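Histidinol-phosphate aminotransferase (Clostridium acetobutylicum, PDB 3FTB) probably catalyses a pyridoxal 5'-phosphate-dependent transamination, most likely that of histidinol phosphate. Local coordinates at residues Glu92-Leu97 with Thr179-Glu184; Phe124-Glu129 with Asn328-Asp333; Ile150-Asn155 with Gly159-Glu164; Lys274-Phe279 with Phe293-Asn298. All coordinates share one frame; numbering follows the deposited sequence.

Contact 1 of 4, residues Glu92-Leu97 with Thr179-Glu184; sequences ELSISL and TIIIDE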
loop_
_atom_site.group_PDB
_atom_site.type_symbol
_atom_site.label_atom_id
_atom_site.label_comp_id
_atom_site.label_asym_id
_atom_site.label_seq_id
_atom_site.Cartn_x
_atom_site.Cartn_y
_atom_site.Cartn_z
ATOM N N GLU A 92 6.107 11.277 1.523
ATOM C CA GLU A 92 4.900 12.059 1.275
ATOM C C GLU A 92 4.181 12.436 2.568
ATOM O O GLU A 92 3.912 13.612 2.809
ATOM C CB GLU A 92 3.937 11.310 0.349
ATOM C CG GLU A 92 2.540 11.919 0.309
ATOM C CD GLU A 92 1.693 11.361 -0.814
ATOM O OE1 GLU A 92 2.252 11.086 -1.895
ATOM O OE2 GLU A 92 0.470 11.199 -0.619
ATOM N N LEU A 93 3.878 11.432 3.393
ATOM C CA LEU A 93 3.071 11.628 4.600
ATOM C C LEU A 93 3.717 12.535 5.636
ATOM O O LEU A 93 3.048 13.384 6.229
ATOM C CB LEU A 93 2.722 10.290 5.251
ATOM C CG LEU A 93 1.603 9.499 4.580
ATOM C CD1 LEU A 93 1.568 8.115 5.152
ATOM C CD2 LEU A 93 0.261 10.190 4.748
ATOM N N SER A 94 5.010 12.346 5.872
ATOM C CA SER A 94 5.703 13.187 6.833
ATOM C C SER A 94 5.741 14.639 6.346
ATOM O O SER A 94 5.687 15.577 7.138
ATOM C CB SER A 94 7.104 12.653 7.122
ATOM O OG SER A 94 7.853 12.495 5.931
ATOM N N ILE A 95 5.802 14.821 5.037
ATOM C CA ILE A 95 5.819 16.164 4.472
ATOM C C ILE A 95 4.398 16.738 4.428
ATOM O O ILE A 95 4.205 17.960 4.470
ATOM C CB ILE A 95 6.479 16.176 3.069
ATOM C CG1 ILE A 95 7.982 15.891 3.179
ATOM C CG2 ILE A 95 6.236 17.507 2.355
ATOM C CD1 ILE A 95 8.654 15.640 1.833
ATOM N N SER A 96 3.407 15.850 4.373
ATOM C CA SER A 96 2.001 16.256 4.348
ATOM C C SER A 96 1.586 16.965 5.631
ATOM O O SER A 96 0.532 17.603 5.679
ATOM C CB SER A 96 1.085 15.049 4.112
ATOM O OG SER A 96 0.901 14.282 5.297
ATOM N N LEU A 97 2.431 16.864 6.656
ATOM C CA LEU A 97 2.100 17.348 7.991
ATOM C C LEU A 97 2.370 18.836 8.177
ATOM O O LEU A 97 1.821 19.459 9.092
ATOM C CB LEU A 97 2.903 16.585 9.036
ATOM C CG LEU A 97 2.851 15.066 8.971
ATOM C CD1 LEU A 97 3.427 14.476 10.250
ATOM C CD2 LEU A 97 1.408 14.588 8.734
ATOM N N THR A 179 10.560 20.396 13.020
ATOM C CA THR A 179 10.767 18.979 12.725
ATOM C C THR A 179 11.788 18.771 11.602
ATOM O O THR A 179 11.719 19.415 10.555
ATOM C CB THR A 179 9.442 18.257 12.386
ATOM O OG1 THR A 179 8.534 18.361 13.490
ATOM C CG2 THR A 179 9.697 16.783 12.078
ATOM N N ILE A 180 12.740 17.871 11.819
ATOM C CA ILE A 180 13.722 17.585 10.784
ATOM C C ILE A 180 13.612 16.140 10.305
ATOM O O ILE A 180 13.764 15.209 11.086
ATOM C CB ILE A 180 15.173 17.988 11.202
ATOM C CG1 ILE A 180 15.805 16.964 12.137
ATOM C CG2 ILE A 180 15.201 19.377 11.825
ATOM C CD1 ILE A 180 16.878 16.158 11.466
ATOM N N ILE A 181 13.318 15.980 9.014
ATOM C CA ILE A 181 13.091 14.673 8.400
ATOM C C ILE A 181 14.312 14.183 7.635
ATOM O O ILE A 181 14.694 14.779 6.626
ATOM C CB ILE A 181 11.928 14.724 7.391
ATOM C CG1 ILE A 181 10.636 15.193 8.067
ATOM C CG2 ILE A 181 11.748 13.356 6.726
ATOM C CD1 ILE A 181 9.627 15.741 7.088
ATOM N N ILE A 182 14.907 13.087 8.096
ATOM C CA ILE A 182 16.110 12.568 7.453
ATOM C C ILE A 182 15.880 11.262 6.713
ATOM O O ILE A 182 15.644 10.221 7.336
ATOM C CB ILE A 182 17.260 12.365 8.447
ATOM C CG1 ILE A 182 17.473 13.622 9.271
ATOM C CG2 ILE A 182 18.552 12.114 7.710
ATOM C CD1 ILE A 182 18.775 13.607 10.037
ATOM N N ASP A 183 15.966 11.330 5.385
ATOM C CA ASP A 183 15.795 10.167 4.520
ATOM C C ASP A 183 17.078 9.315 4.476
ATOM O O ASP A 183 18.085 9.699 3.862
ATOM C CB ASP A 183 15.385 10.640 3.124
ATOM C CG ASP A 183 15.442 9.536 2.081
ATOM O OD1 ASP A 183 15.744 8.378 2.442
ATOM O OD2 ASP A 183 15.187 9.838 0.894
ATOM N N GLU A 184 17.039 8.162 5.140
ATOM C CA GLU A 184 18.218 7.310 5.270
ATOM C C GLU A 184 18.070 5.977 4.547
ATOM O O GLU A 184 18.560 4.952 5.013
ATOM C CB GLU A 184 18.532 7.070 6.748
ATOM C CG GLU A 184 19.184 8.272 7.439
ATOM C CD GLU A 184 19.662 7.937 8.827
ATOM O OE1 GLU A 184 19.633 6.741 9.242
ATOM O OE2 GLU A 184 20.071 8.888 9.508
#

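Contact 2 of 4, residues Phe124-Glu129 with Asn328-Asp333; sequences FSYLDE and NFIGLD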
loop_
_atom_site.group_PDB
_atom_site.type_symbol
_atom_site.label_atom_id
_atom_site.label_comp_id
_atom_site.label_asym_id
_atom_site.label_seq_id
_atom_site.Cartn_x
_atom_site.Cartn_y
_atom_site.Cartn_z
ATOM N N PHE A 124 14.441 26.631 -0.417
ATOM C CA PHE A 124 15.598 25.803 -0.784
ATOM C C PHE A 124 16.896 26.163 -0.044
ATOM O O PHE A 124 17.160 27.334 0.272
ATOM C CB PHE A 124 15.836 25.805 -2.309
ATOM C CG PHE A 124 14.814 25.007 -3.101
ATOM C CD1 PHE A 124 14.742 23.622 -2.985
ATOM C CD2 PHE A 124 13.942 25.640 -3.975
ATOM C CE1 PHE A 124 13.809 22.890 -3.710
ATOM C CE2 PHE A 124 13.001 24.910 -4.711
ATOM C CZ PHE A 124 12.936 23.541 -4.582
ATOM N N SER A 125 17.694 25.136 0.252
ATOM C CA SER A 125 19.075 25.333 0.672
ATOM C C SER A 125 19.984 24.521 -0.252
ATOM O O SER A 125 19.839 23.291 -0.375
ATOM C CB SER A 125 19.293 24.935 2.136
ATOM O OG SER A 125 20.637 25.182 2.530
ATOM N N TYR A 126 20.906 25.212 -0.914
ATOM C CA TYR A 126 21.729 24.583 -1.941
ATOM C C TYR A 126 23.055 24.052 -1.410
ATOM O O TYR A 126 23.762 24.744 -0.671
ATOM C CB TYR A 126 22.001 25.578 -3.068
ATOM C CG TYR A 126 20.799 25.874 -3.946
ATOM C CD1 TYR A 126 19.809 26.749 -3.529
ATOM C CD2 TYR A 126 20.664 25.278 -5.195
ATOM C CE1 TYR A 126 18.714 27.024 -4.323
ATOM C CE2 TYR A 126 19.575 25.547 -6.000
ATOM C CZ TYR A 126 18.600 26.422 -5.562
ATOM O OH TYR A 126 17.509 26.690 -6.365
ATOM N N LEU A 127 23.391 22.821 -1.782
ATOM C CA LEU A 127 24.755 22.342 -1.602
ATOM C C LEU A 127 25.690 23.270 -2.356
ATOM O O LEU A 127 25.344 23.781 -3.431
ATOM C CB LEU A 127 24.914 20.927 -2.152
ATOM C CG LEU A 127 23.981 19.817 -1.676
ATOM C CD1 LEU A 127 24.312 18.551 -2.444
ATOM C CD2 LEU A 127 24.113 19.606 -0.181
ATOM N N ASP A 128 26.882 23.477 -1.809
ATOM C CA ASP A 128 27.846 24.359 -2.447
ATOM C C ASP A 128 28.447 23.708 -3.699
ATOM O O ASP A 128 27.921 22.703 -4.193
ATOM C CB ASP A 128 28.926 24.784 -1.454
ATOM C CG ASP A 128 29.951 23.686 -1.181
ATOM O OD1 ASP A 128 29.837 22.582 -1.754
ATOM O OD2 ASP A 128 30.885 23.934 -0.390
ATOM N N GLU A 129 29.543 24.277 -4.206
ATOM C CA GLU A 129 30.185 23.770 -5.423
ATOM C C GLU A 129 30.763 22.364 -5.240
ATOM O O GLU A 129 30.905 21.608 -6.200
ATOM C CB GLU A 129 31.256 24.747 -5.937
ATOM C CG GLU A 129 32.179 25.329 -4.848
ATOM C CD GLU A 129 33.418 26.038 -5.411
ATOM O OE1 GLU A 129 33.527 26.185 -6.649
ATOM O OE2 GLU A 129 34.288 26.450 -4.611
ATOM N N ASN A 328 17.165 17.288 -14.487
ATOM C CA ASN A 328 15.976 17.666 -13.722
ATOM C C ASN A 328 16.163 17.734 -12.190
ATOM O O ASN A 328 15.178 17.801 -11.438
ATOM C CB ASN A 328 14.818 16.733 -14.078
ATOM C CG ASN A 328 15.171 15.276 -13.880
ATOM O OD1 ASN A 328 16.345 14.906 -13.891
ATOM N ND2 ASN A 328 14.156 14.438 -13.689
ATOM N N PHE A 329 17.419 17.707 -11.737
ATOM C CA PHE A 329 17.750 18.018 -10.347
ATOM C C PHE A 329 17.981 19.524 -10.208
ATOM O O PHE A 329 18.627 20.142 -11.063
ATOM C CB PHE A 329 19.021 17.291 -9.911
ATOM C CG PHE A 329 18.829 15.831 -9.617
ATOM C CD1 PHE A 329 18.315 15.418 -8.400
ATOM C CD2 PHE A 329 19.191 14.867 -10.550
ATOM C CE1 PHE A 329 18.162 14.071 -8.121
ATOM C CE2 PHE A 329 19.037 13.516 -10.275
ATOM C CZ PHE A 329 18.525 13.121 -9.074
ATOM N N ILE A 330 17.467 20.110 -9.130
ATOM C CA ILE A 330 17.631 21.539 -8.886
ATOM C C ILE A 330 19.048 21.877 -8.434
ATOM O O ILE A 330 19.471 21.516 -7.333
ATOM C CB ILE A 330 16.586 22.088 -7.883
ATOM C CG1 ILE A 330 15.262 22.332 -8.608
ATOM C CG2 ILE A 330 17.073 23.387 -7.260
ATOM C CD1 ILE A 330 14.223 22.991 -7.757
ATOM N N GLY A 331 19.778 22.569 -9.305
ATOM C CA GLY A 331 21.159 22.920 -9.038
ATOM C C GLY A 331 22.119 22.258 -10.009
ATOM O O GLY A 331 23.268 22.687 -10.156
ATOM N N LEU A 332 21.648 21.211 -10.678
ATOM C CA LEU A 332 22.495 20.470 -11.602
ATOM C C LEU A 332 22.096 20.666 -13.079
ATOM O O LEU A 332 20.912 20.785 -13.415
ATOM C CB LEU A 332 22.494 18.986 -11.223
ATOM C CG LEU A 332 22.931 18.667 -9.791
ATOM C CD1 LEU A 332 22.913 17.180 -9.567
ATOM C CD2 LEU A 332 24.317 19.223 -9.492
ATOM N N ASP A 333 23.094 20.698 -13.958
ATOM C CA ASP A 333 22.854 20.868 -15.392
ATOM C C ASP A 333 23.207 19.592 -16.158
ATOM O O ASP A 333 23.269 18.514 -15.564
ATOM C CB ASP A 333 23.601 22.098 -15.938
ATOM C CG ASP A 333 25.111 21.904 -15.995
ATOM O OD1 ASP A 333 25.612 20.915 -15.425
ATOM O OD2 ASP A 333 25.795 22.746 -16.622
#

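Contact 3 of 4, residues Ile150-Asn155 with Gly159-Glu164; sequences IGNPNN and GLINKE. With PO4 (phosphate ion), chain F.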
loop_
_atom_site.group_PDB
_atom_site.type_symbol
_atom_site.label_atom_id
_atom_site.label_comp_id
_atom_site.label_asym_id
_atom_site.label_seq_id
_atom_site.Cartn_x
_atom_site.Cartn_y
_atom_site.Cartn_z
ATOM N N ILE A 150 16.257 16.264 4.550
ATOM C CA ILE A 150 17.630 16.192 4.086
ATOM C C ILE A 150 18.028 14.718 3.964
ATOM O O ILE A 150 17.712 13.919 4.821
ATOM C CB ILE A 150 18.558 16.958 5.059
ATOM C CG1 ILE A 150 19.981 17.053 4.519
ATOM C CG2 ILE A 150 18.556 16.309 6.437
ATOM C CD1 ILE A 150 20.889 17.885 5.395
ATOM N N GLY A 151 18.695 14.353 2.876
ATOM C CA GLY A 151 19.088 12.972 2.659
ATOM C C GLY A 151 20.390 12.604 3.348
ATOM O O GLY A 151 21.326 13.396 3.412
ATOM N N ASN A 152 20.444 11.385 3.869
ATOM C CA ASN A 152 21.643 10.879 4.508
ATOM C C ASN A 152 21.829 9.402 4.195
ATOM O O ASN A 152 21.302 8.559 4.922
ATOM C CB ASN A 152 21.526 11.011 6.023
ATOM C CG ASN A 152 22.832 10.676 6.732
ATOM O OD1 ASN A 152 23.914 10.837 6.160
ATOM N ND2 ASN A 152 22.743 10.222 7.977
ATOM N N PRO A 153 22.600 9.080 3.134
ATOM C CA PRO A 153 23.287 10.032 2.256
ATOM C C PRO A 153 22.364 10.597 1.178
ATOM O O PRO A 153 21.354 9.995 0.848
ATOM C CB PRO A 153 24.401 9.186 1.599
ATOM C CG PRO A 153 24.136 7.778 1.977
ATOM C CD PRO A 153 22.860 7.689 2.729
ATOM N N ASN A 154 22.719 11.748 0.630
ATOM C CA ASN A 154 21.873 12.393 -0.372
ATOM C C ASN A 154 22.056 11.938 -1.828
ATOM O O ASN A 154 23.165 11.907 -2.351
ATOM C CB ASN A 154 22.022 13.910 -0.295
ATOM C CG ASN A 154 20.909 14.639 -1.019
ATOM O OD1 ASN A 154 19.727 14.422 -0.752
ATOM N ND2 ASN A 154 21.285 15.527 -1.927
ATOM N N ASN A 155 20.938 11.588 -2.456
ATOM C CA ASN A 155 20.838 11.355 -3.886
ATOM C C ASN A 155 20.691 12.719 -4.590
ATOM O O ASN A 155 19.755 13.460 -4.296
ATOM C CB ASN A 155 19.604 10.478 -4.116
ATOM C CG ASN A 155 19.142 10.453 -5.576
ATOM O OD1 ASN A 155 19.866 10.848 -6.484
ATOM N ND2 ASN A 155 17.923 9.966 -5.796
ATOM N N GLY A 159 26.232 12.354 -0.450
ATOM C CA GLY A 159 26.826 12.994 0.707
ATOM C C GLY A 159 26.180 12.601 2.025
ATOM O O GLY A 159 24.956 12.524 2.129
ATOM N N LEU A 160 27.011 12.353 3.036
ATOM C CA LEU A 160 26.542 12.076 4.395
ATOM C C LEU A 160 26.499 13.355 5.219
ATOM O O LEU A 160 27.386 14.185 5.104
ATOM C CB LEU A 160 27.473 11.085 5.090
ATOM C CG LEU A 160 27.387 9.608 4.723
ATOM C CD1 LEU A 160 28.647 8.889 5.192
ATOM C CD2 LEU A 160 26.140 8.974 5.334
ATOM N N ILE A 161 25.473 13.507 6.056
ATOM C CA ILE A 161 25.394 14.631 6.980
ATOM C C ILE A 161 26.463 14.565 8.092
ATOM O O ILE A 161 26.448 13.668 8.928
ATOM C CB ILE A 161 24.012 14.711 7.641
ATOM C CG1 ILE A 161 22.902 14.870 6.593
ATOM C CG2 ILE A 161 23.972 15.853 8.658
ATOM C CD1 ILE A 161 21.502 14.703 7.171
ATOM N N ASN A 162 27.385 15.523 8.077
ATOM C CA ASN A 162 28.390 15.705 9.125
ATOM C C ASN A 162 27.720 15.835 10.485
ATOM O O ASN A 162 27.049 16.833 10.765
ATOM C CB ASN A 162 29.230 16.962 8.804
ATOM C CG ASN A 162 30.376 17.199 9.791
ATOM O OD1 ASN A 162 30.180 17.229 11.004
ATOM N ND2 ASN A 162 31.570 17.413 9.258
ATOM N N LYS A 163 27.889 14.822 11.333
ATOM C CA LYS A 163 27.206 14.816 12.614
ATOM C C LYS A 163 27.614 16.019 13.454
ATOM O O LYS A 163 26.762 16.760 13.926
ATOM C CB LYS A 163 27.451 13.513 13.373
ATOM C CG LYS A 163 26.331 13.152 14.334
ATOM C CD LYS A 163 26.744 12.044 15.289
ATOM C CE LYS A 163 26.733 10.661 14.650
ATOM N NZ LYS A 163 27.325 9.661 15.601
ATOM N N GLU A 164 28.914 16.238 13.611
ATOM C CA GLU A 164 29.383 17.343 14.448
ATOM C C GLU A 164 28.783 18.716 14.063
ATOM O O GLU A 164 28.301 19.444 14.931
ATOM C CB GLU A 164 30.917 17.363 14.516
ATOM C CG GLU A 164 31.515 18.607 15.166
ATOM C CD GLU A 164 31.910 19.664 14.146
ATOM O OE1 GLU A 164 32.501 19.290 13.109
ATOM O OE2 GLU A 164 31.640 20.865 14.378
HETATM P P PO4 F . 16.068 8.543 -8.681
HETATM O O1 PO4 F . 14.794 7.843 -8.259
HETATM O O2 PO4 F . 15.838 10.036 -8.724
HETATM O O3 PO4 F . 17.157 8.227 -7.684
HETATM O O4 PO4 F . 16.480 8.047 -10.050
#

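Contact 4 of 4, residues Lys274-Phe279 with Phe293-Asn298; sequences KERKRF and FSPHAN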
loop_
_atom_site.group_PDB
_atom_site.type_symbol
_atom_site.label_atom_id
_atom_site.label_comp_id
_atom_site.label_asym_id
_atom_site.label_seq_id
_atom_site.Cartn_x
_atom_site.Cartn_y
_atom_site.Cartn_z
ATOM N N LYS A 274 34.972 -2.381 -1.136
ATOM C CA LYS A 274 35.932 -2.579 -2.214
ATOM C C LYS A 274 35.494 -1.945 -3.527
ATOM O O LYS A 274 36.132 -1.023 -4.033
ATOM C CB LYS A 274 36.147 -4.071 -2.464
ATOM C CG LYS A 274 36.894 -4.803 -1.370
ATOM C CD LYS A 274 37.491 -6.092 -1.915
ATOM C CE LYS A 274 37.824 -7.071 -0.796
ATOM N NZ LYS A 274 36.608 -7.714 -0.217
ATOM N N GLU A 275 34.411 -2.472 -4.086
ATOM C CA GLU A 275 33.959 -2.062 -5.406
ATOM C C GLU A 275 33.792 -0.544 -5.533
ATOM O O GLU A 275 34.240 0.055 -6.516
ATOM C CB GLU A 275 32.679 -2.810 -5.801
ATOM C CG GLU A 275 32.325 -2.691 -7.276
ATOM C CD GLU A 275 33.508 -2.981 -8.201
ATOM O OE1 GLU A 275 34.421 -3.721 -7.779
ATOM O OE2 GLU A 275 33.522 -2.477 -9.350
ATOM N N ARG A 276 33.174 0.087 -4.540
ATOM C CA ARG A 276 32.988 1.533 -4.612
ATOM C C ARG A 276 34.334 2.218 -4.766
ATOM O O ARG A 276 34.475 3.148 -5.551
ATOM C CB ARG A 276 32.253 2.091 -3.388
ATOM C CG ARG A 276 32.023 3.609 -3.452
ATOM C CD ARG A 276 31.239 4.137 -2.254
ATOM N NE ARG A 276 31.727 3.582 -0.993
ATOM C CZ ARG A 276 30.952 3.009 -0.074
ATOM N NH1 ARG A 276 29.639 2.942 -0.260
ATOM N NH2 ARG A 276 31.487 2.507 1.034
ATOM N N LYS A 277 35.321 1.745 -4.012
ATOM C CA LYS A 277 36.657 2.335 -4.023
ATOM C C LYS A 277 37.334 2.190 -5.384
ATOM O O LYS A 277 37.972 3.124 -5.865
ATOM C CB LYS A 277 37.531 1.717 -2.923
ATOM C CG LYS A 277 38.834 2.457 -2.671
ATOM C CD LYS A 277 39.614 1.824 -1.529
ATOM C CE LYS A 277 41.013 2.419 -1.423
ATOM N NZ LYS A 277 41.833 2.150 -2.640
ATOM N N ARG A 278 37.184 1.019 -5.998
ATOM C CA ARG A 278 37.778 0.757 -7.304
ATOM C C ARG A 278 37.049 1.529 -8.395
ATOM O O ARG A 278 37.662 2.236 -9.193
ATOM C CB ARG A 278 37.733 -0.741 -7.626
ATOM C CG ARG A 278 38.551 -1.141 -8.848
ATOM C CD ARG A 278 38.215 -2.552 -9.309
ATOM N NE ARG A 278 36.886 -2.621 -9.909
ATOM C CZ ARG A 278 36.655 -2.797 -11.207
ATOM N NH1 ARG A 278 37.669 -2.927 -12.048
ATOM N NH2 ARG A 278 35.409 -2.849 -11.666
ATOM N N PHE A 279 35.732 1.371 -8.427
ATOM C CA PHE A 279 34.892 2.040 -9.411
ATOM C C PHE A 279 35.302 3.512 -9.572
ATOM O O PHE A 279 35.469 4.011 -10.691
ATOM C CB PHE A 279 33.411 1.917 -9.004
ATOM C CG PHE A 279 32.449 2.273 -10.101
ATOM C CD1 PHE A 279 32.424 1.549 -11.286
ATOM C CD2 PHE A 279 31.580 3.340 -9.960
ATOM C CE1 PHE A 279 31.549 1.874 -12.290
ATOM C CE2 PHE A 279 30.705 3.672 -10.971
ATOM C CZ PHE A 279 30.692 2.934 -12.139
ATOM N N PHE A 293 32.537 13.097 -7.596
ATOM C CA PHE A 293 32.187 13.431 -6.216
ATOM C C PHE A 293 32.168 12.157 -5.365
ATOM O O PHE A 293 31.627 11.134 -5.786
ATOM C CB PHE A 293 30.824 14.134 -6.153
ATOM C CG PHE A 293 30.795 15.478 -6.832
ATOM C CD1 PHE A 293 30.455 15.587 -8.177
ATOM C CD2 PHE A 293 31.095 16.637 -6.121
ATOM C CE1 PHE A 293 30.423 16.831 -8.806
ATOM C CE2 PHE A 293 31.066 17.885 -6.738
ATOM C CZ PHE A 293 30.731 17.983 -8.081
ATOM N N SER A 294 32.760 12.217 -4.175
ATOM C CA SER A 294 32.903 11.034 -3.325
ATOM C C SER A 294 31.578 10.549 -2.714
ATOM O O SER A 294 30.908 11.291 -1.983
ATOM C CB SER A 294 33.941 11.279 -2.227
ATOM O OG SER A 294 34.147 10.102 -1.463
ATOM N N PRO A 295 31.208 9.288 -3.013
ATOM C CA PRO A 295 29.943 8.665 -2.618
ATOM C C PRO A 295 30.063 7.958 -1.284
ATOM O O PRO A 295 31.168 7.638 -0.848
ATOM C CB PRO A 295 29.726 7.598 -3.702
ATOM C CG PRO A 295 31.005 7.545 -4.519
ATOM C CD PRO A 295 32.027 8.367 -3.818
ATOM N N HIS A 296 28.931 7.695 -0.646
ATOM C CA HIS A 296 28.943 6.915 0.581
ATOM C C HIS A 296 27.901 5.821 0.561
ATOM O O HIS A 296 27.681 5.149 1.562
ATOM C CB HIS A 296 28.831 7.824 1.804
ATOM C CG HIS A 296 30.091 8.580 2.076
ATOM N ND1 HIS A 296 30.409 9.753 1.421
ATOM C CD2 HIS A 296 31.135 8.307 2.893
ATOM C CE1 HIS A 296 31.589 10.179 1.837
ATOM N NE2 HIS A 296 32.049 9.323 2.733
ATOM N N ALA A 297 27.269 5.650 -0.600
ATOM C CA ALA A 297 26.325 4.564 -0.833
ATOM C C ALA A 297 26.684 3.835 -2.123
ATOM O O ALA A 297 27.861 3.718 -2.468
ATOM C CB ALA A 297 24.886 5.099 -0.893
ATOM N N ASN A 298 25.678 3.368 -2.856
ATOM C CA ASN A 298 25.928 2.621 -4.096
ATOM C C ASN A 298 25.690 3.411 -5.399
ATOM O O ASN A 298 25.154 2.877 -6.381
ATOM C CB ASN A 298 25.142 1.304 -4.099
ATOM C CG ASN A 298 23.646 1.528 -4.095
ATOM O OD1 ASN A 298 23.164 2.486 -3.497
ATOM N ND2 ASN A 298 22.903 0.660 -4.783
#

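Contact 1 of 4, residues Glu92-Leu97 with Thr179-Glu184
No flat group of the two segments takes part where Ser94 and Ile95 meet Ile181; the nearby ring is that of Phe208 on strand 207-212, which also touches Ser94. The contact itself lies between an aliphatic branch and the side of a helix. It belongs to the large alpha/beta domain of a fold-type-I aminotransferase, whose seven-stranded mixed sheet includes strand 179-183 and is packed here against helix 87-95. Ile181 sends both of its branches to the helix. Its CG1 lies beside the backbone N, opposite the carbonyl carbon (chi1 -58°), which carries CD1 out to the helix surface. There Ile181 CD1 sits 3.9 Å from Ser94 OG and 4.0 Å from Ser94 CB, and it reaches Ile95 CG1 at 4.2 Å. The second branch is looser, with Ile181 CG2 4.1 Å from Ser94 OG.

The serine hydroxyl makes no hydrogen bond to the strand. With chi1 at 55° it turns back along its own helix, where Ile90 O and Ile91 O are its partners; its hydrogen bonding is met within the helix, and CD1 packs on it without a polar bond. Ile180 faces the other way and packs on helix 163-176, which puts the central strand between two helical layers. The same methyl, Ile181 CD1, also lies 3.9 Å from the backbone oxygen Ser94 O.

Contact 2 of 4, residues Phe124-Glu129 with Asn328-Asp333
A type II beta turn, Phe329 to Leu332, in the loop between strands 321-325 and 336-340 of the smaller sheet leans Ile330 and Gly331 against Phe124 and Tyr126 on strand 121-126, the outermost strand at one side of the large sheet within this chain. The contact thus joins the two sheets of the aminotransferase fold near the surface. Ile330 does most of the work and splits its two branches between the two rings. A chi1 of -80° swings the longer branch to the side of the backbone N, and its CD1 reaches the far end of the Phe124 ring, 3.5 Å from Phe124 CZ, the two side chains crossing at about a right angle. The other branch goes to the tyrosine: Ile330 CG2 makes an apolar contact of 3.5 Å with Tyr126 CE2 and a van der Waals contact of 3.4 Å with Tyr126 OH. No hydrogen bond spans the two segments.

Ile330 also touches Val105 of the neighbouring strand and Glu112 of helix 110-117, so the turn rests on more than the edge strand. The backbone of Gly331, with its positive phi of 116°, suits glycine at the third position of the turn, which is closed by Leu332 N bonding to Phe329 O at 3.2 Å. Gly331 CA comes up to the edge of the tyrosine ring, close to the ring plane, at 4.3 Å from Tyr126 CE2.

Contact 3 of 4, residues Ile150-Asn155 with Gly159-Glu164
A cis peptide bond joins Asn152 to Pro153, turning the chain where these two residues meet Gly159-Ile161. This is the first loop of a beta-alpha-beta crossover, leading from strand 147-151 into helix 163-176, whose N-cap is Asn162. Gly159 O receives the backbone N of Asn154 at 2.8 Å, and Pro153 CA approaches the same oxygen at 3.0 Å in a CA-H...O contact. Asn152 holds the start of Ile161: its OD1 accepts Ile161 N at 3.1 Å, although the donor stands 55° above the carbonyl plane. The other end of that amide, ND2, bonds to Ser195 O, so both sides of the group are fixed.

Alongside these bonds, Ile150 and Ile161 reach toward each other tip to tip. Ile150 CG2, set between the backbone N and the carbonyl carbon because CG1 is turned away from the N (chi1 -173°), lies a tight 3.4 Å from Ile161 CD1. Pro153 and Leu160 run side by side, with Pro153 CG 4.1 Å from Leu160 CD2. Further along, past Asn154, a weak hydrogen bond of 2.7 Å links Asn155 ND2 to O3 of a bound phosphate ion.

Contact 4 of 4, residues Lys274-Phe279 with Phe293-Asn298
Arg276 NH1 donates to Ala297 O over 2.9 Å, nearly straight at 159°, and has a second, weak hydrogen bond to Phe189 O. The carbonyl oxygen lies in the guanidinium plane, at the edge of the group, whereas the nitrogen stands 40° above the plane of the Ala297 carbonyl and so is not on a lone pair. His296 CA lies over one face of the guanidinium, and Arg276 NH1 comes within 3.5 Å of His296 C. The arginine leaves its helix extended, with CG opposite the backbone N (chi1 -179°), and then bends at the third torsion so that the end of the chain lies along the loop.

The loop 294-298 joins strands 289-293 and 299-304, antiparallel neighbours that form a beta hairpin in the smaller sheet, and the long helix 262-285 packs beside it. Pro295 also touches Ile280 of that helix and Val300 of the hairpin, while the histidine sets off away from the helix and its ring touches Leu160.

Elsewhere on the same helix, three residues apart, Arg278 NH2 and Glu275 OE2 make a salt bridge of 3.0 Å, in which OE2 uses its syn lone pair and lies in the guanidinium plane of Arg278. At the bend of the other arginine, Arg276 CD meets Pro295 CB at 4.0 Å and Ala297 O at 3.4 Å.

Contact 3 touches each of the others. Its strand lies next to that of contact 1 in the large sheet, with Asp183 O 2.9 Å from Asn152 N in a probable backbone hydrogen bond. Toward contact 2, Phe329 CZ packs 3.7 Å from Asn155 OD1; toward contact 4, Leu160 CD1 meets His296 CD2 at 3.4 Å. Contacts 2 and 4 also touch, Glu129 O lying 3.8 Å from Phe293 CE2, and one segment of each is a loop of the smaller sheet. Contacts 1 and 4, on opposite sides of the chain's centre, stand about 27 Å apart between centres. The phosphate at contact 3, probably from the crystallisation liquor, is also bonded by Arg324 and Arg338 of that sheet.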